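Local coordinates for protein beta-glucoside phosphorylase BglX (Unidentified, PDB 5VQE) that probably cleaves beta-glucosides by phosphorolysis, with phosphate rather than water as the acceptor, as a member of glycoside hydrolase family 3, at residues P196-D201 with M208-N213. Residues are numbered along the deposited sequence; the frame is centred on the assembly and turned at random.
Sequences PGDGVD and MSSVNN
The side-chain amide of N212 has methyl CG2 of V200 over one face, 3.7 Å from N212 CG. ND2 of N212 donates to G197 O over 3.1 Å, with the oxygen 18° out of the amide plane. N212 CG is anti to the backbone N (chi1 -177°), which carries the amide across to the 196-201 loop. OD1 of N212 is bonded to Q245, so both ends of the amide are held. W219 and Y223 of helix 216-232 also touch N212. The other methyl of V200, CG1, lies against OD1 of N213 at 3.1 Å. A water links V200 O, weakly, to N213 OD1.

The carboxylate of D201 is the second flat group. Its OD2 accepts the backbone N of V211 at 2.8 Å, through the anti lone pair. S210 CB approaches the same oxygen from off the carboxylate plane. R203 forms a salt bridge to OD2. D201 CB also packs closely on the carbonyl O of V211, at 3.2 Å.

D198 and S210 meet through water. One water donates both to OD1 of D198 (2.6 Å) and to OG of S210. A second accepts from S210 OG and donates to D198 OD2 (2.7 Å). D198 OD1 also accepts from the backbone N of G199 and from ND2 of N157.

The contact joins the loop 196-201, which follows barrel strand 191-195, to the short strand 210-211. The connection between the two segments carries Q205, which lines the sugar pocket. K193 and H194, also pocket residues, lie on strand 191-195, just upstream. The D198 side chain lies about 7 Å from the bound sugar. The arginine and the N-H both reach D201 OD2 and would probably favour a charged D201. The amide and water bonds tie the loop to the strand.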
ATOM      1  N   PRO A 196      -5.220   2.447 -13.874  1.00  8.59           N
ATOM      2  CA  PRO A 196      -6.158   1.417 -14.326  1.00  9.29           C
ATOM      3  C   PRO A 196      -5.834  -0.020 -13.927  1.00 13.64           C
ATOM      4  O   PRO A 196      -6.511  -0.930 -14.410  1.00 13.76           O
ATOM      5  CB  PRO A 196      -6.094   1.565 -15.850  1.00 11.95           C
ATOM      6  CG  PRO A 196      -4.696   1.910 -16.101  1.00 11.46           C
ATOM      7  CD  PRO A 196      -4.358   2.887 -14.981  1.00 12.77           C
ATOM      8  N   GLY A 197      -4.820  -0.227 -13.090  1.00 12.76           N
ATOM      9  CA  GLY A 197      -4.621  -1.526 -12.484  1.00 12.60           C
ATOM     10  C   GLY A 197      -3.218  -2.076 -12.590  1.00 12.06           C
ATOM     11  O   GLY A 197      -2.773  -2.466 -13.673  1.00 13.00           O
ATOM     12  N   ASP A 198      -2.511  -2.141 -11.466  1.00 10.19           N
ATOM     13  CA  ASP A 198      -1.223  -2.803 -11.483  1.00 12.00           C
ATOM     14  C   ASP A 198      -1.409  -4.316 -11.358  1.00 13.62           C
ATOM     15  O   ASP A 198      -2.485  -4.818 -11.007  1.00 14.16           O
ATOM     16  CB  ASP A 198      -0.323  -2.278 -10.367  1.00 13.96           C
ATOM     17  CG  ASP A 198       1.139  -2.236 -10.780  1.00 17.58           C
ATOM     18  OD1 ASP A 198       1.519  -3.017 -11.685  1.00 12.83           O
ATOM     19  OD2 ASP A 198       1.898  -1.409 -10.231  1.00 16.29           O
ATOM     20  N   GLY A 199      -0.340  -5.047 -11.671  1.00 11.48           N
ATOM     21  CA  GLY A 199      -0.296  -6.483 -11.487  1.00 14.15           C
ATOM     22  C   GLY A 199      -0.236  -7.305 -12.759  1.00 14.71           C
ATOM     23  O   GLY A 199      -0.053  -8.523 -12.666  1.00 14.39           O
ATOM     24  N   VAL A 200      -0.403  -6.698 -13.935  1.00 14.29           N
ATOM     25  CA  VAL A 200      -0.256  -7.417 -15.202  1.00 16.71           C
ATOM     26  C   VAL A 200       1.195  -7.403 -15.665  1.00 16.47           C
ATOM     27  O   VAL A 200       1.779  -8.447 -15.960  1.00 18.43           O
ATOM     28  CB  VAL A 200      -1.195  -6.802 -16.266  1.00 15.05           C
ATOM     29  CG1 VAL A 200      -1.029  -7.489 -17.604  1.00 16.33           C
ATOM     30  CG2 VAL A 200      -2.648  -6.897 -15.811  1.00 16.64           C
ATOM     31  N   ASP A 201       1.778  -6.211 -15.726  1.00 14.26           N
ATOM     32  CA  ASP A 201       3.191  -6.020 -15.997  1.00 17.25           C
ATOM     33  C   ASP A 201       4.023  -6.607 -14.853  1.00 17.98           C
ATOM     34  O   ASP A 201       3.501  -6.972 -13.793  1.00 19.08           O
ATOM     35  CB  ASP A 201       3.472  -4.524 -16.165  1.00 16.61           C
ATOM     36  CG  ASP A 201       4.656  -4.232 -17.071  1.00 23.33           C
ATOM     37  OD1 ASP A 201       5.515  -5.125 -17.269  1.00 19.88           O
ATOM     38  OD2 ASP A 201       4.726  -3.081 -17.575  1.00 19.50           O
ATOM     39  N   MET A 208       9.235   3.722 -14.351  1.00 23.31           N
ATOM     40  CA  MET A 208       8.846   3.783 -15.756  1.00 23.79           C
ATOM     41  C   MET A 208       7.322   3.827 -15.787  1.00 21.27           C
ATOM     42  O   MET A 208       6.671   3.701 -14.748  1.00 20.31           O
ATOM     43  CB  MET A 208       9.384   2.580 -16.520  1.00 26.02           C
ATOM     44  CG  MET A 208       9.071   1.258 -15.825  1.00 30.68           C
ATOM     45  SD  MET A 208       9.321  -0.160 -16.895  1.00 32.26           S
ATOM     46  CE  MET A 208       7.939   0.093 -18.008  1.00 35.58           C
ATOM     47  N   SER A 209       6.754   4.029 -16.977  1.00 19.02           N
ATOM     48  CA  SER A 209       5.307   3.891 -17.143  1.00 19.88           C
ATOM     49  C   SER A 209       5.007   2.432 -17.480  1.00 24.84           C
ATOM     50  O   SER A 209       5.151   2.001 -18.627  1.00 17.19           O
ATOM     51  CB  SER A 209       4.777   4.837 -18.214  1.00 24.22           C
ATOM     52  OG  SER A 209       3.375   4.666 -18.358  1.00 22.40           O
ATOM     53  N   SER A 210       4.590   1.666 -16.474  1.00 19.83           N
ATOM     54  CA  SER A 210       4.300   0.257 -16.680  1.00 18.38           C
ATOM     55  C   SER A 210       2.974   0.104 -17.429  1.00 18.81           C
ATOM     56  O   SER A 210       2.199   1.053 -17.579  1.00 15.12           O
ATOM     57  CB  SER A 210       4.293  -0.484 -15.342  1.00 19.73           C
ATOM     58  OG  SER A 210       3.270  -0.023 -14.484  1.00 17.76           O
ATOM     59  N   VAL A 211       2.728  -1.101 -17.937  1.00 16.17           N
ATOM     60  CA  VAL A 211       1.702  -1.311 -18.957  1.00 15.69           C
ATOM     61  C   VAL A 211       0.809  -2.477 -18.560  1.00 16.85           C
ATOM     62  O   VAL A 211       1.289  -3.606 -18.383  1.00 20.23           O
ATOM     63  CB  VAL A 211       2.322  -1.556 -20.343  1.00 18.35           C
ATOM     64  CG1 VAL A 211       1.243  -1.648 -21.413  1.00 15.93           C
ATOM     65  CG2 VAL A 211       3.288  -0.441 -20.682  1.00 21.32           C
ATOM     66  N   ASN A 212      -0.488  -2.203 -18.428  1.00 15.82           N
ATOM     67  CA  ASN A 212      -1.529  -3.224 -18.318  1.00 14.10           C
ATOM     68  C   ASN A 212      -1.951  -3.565 -19.745  1.00 15.10           C
ATOM     69  O   ASN A 212      -2.653  -2.791 -20.400  1.00 14.99           O
ATOM     70  CB  ASN A 212      -2.681  -2.692 -17.467  1.00 12.04           C
ATOM     71  CG  ASN A 212      -3.773  -3.712 -17.227  1.00 13.03           C
ATOM     72  OD1 ASN A 212      -4.133  -4.483 -18.114  1.00 16.18           O
ATOM     73  ND2 ASN A 212      -4.319  -3.711 -16.012  1.00 14.68           N
ATOM     74  N   ASN A 213      -1.487  -4.709 -20.256  1.00 15.72           N
ATOM     75  CA  ASN A 213      -1.621  -5.032 -21.672  1.00 15.64           C
ATOM     76  C   ASN A 213      -2.712  -6.064 -21.945  1.00 17.53           C
ATOM     77  O   ASN A 213      -2.737  -6.672 -23.025  1.00 16.41           O
ATOM     78  CB  ASN A 213      -0.277  -5.508 -22.231  1.00 20.11           C
ATOM     79  CG  ASN A 213       0.149  -6.851 -21.683  1.00 30.75           C
ATOM     80  OD1 ASN A 213      -0.084  -7.167 -20.518  1.00 32.24           O
ATOM     81  ND2 ASN A 213       0.781  -7.656 -22.529  1.00 36.05           N
TER
HETATM   82  O   HOH W   1       1.617  -2.315 -14.238  1.00 16.96           O
HETATM   83  O   HOH W   2       3.855  -0.612 -11.941  1.00 20.28           O
HETATM   84  O   HOH W   3       2.263  -8.201 -18.856  1.00 34.32           O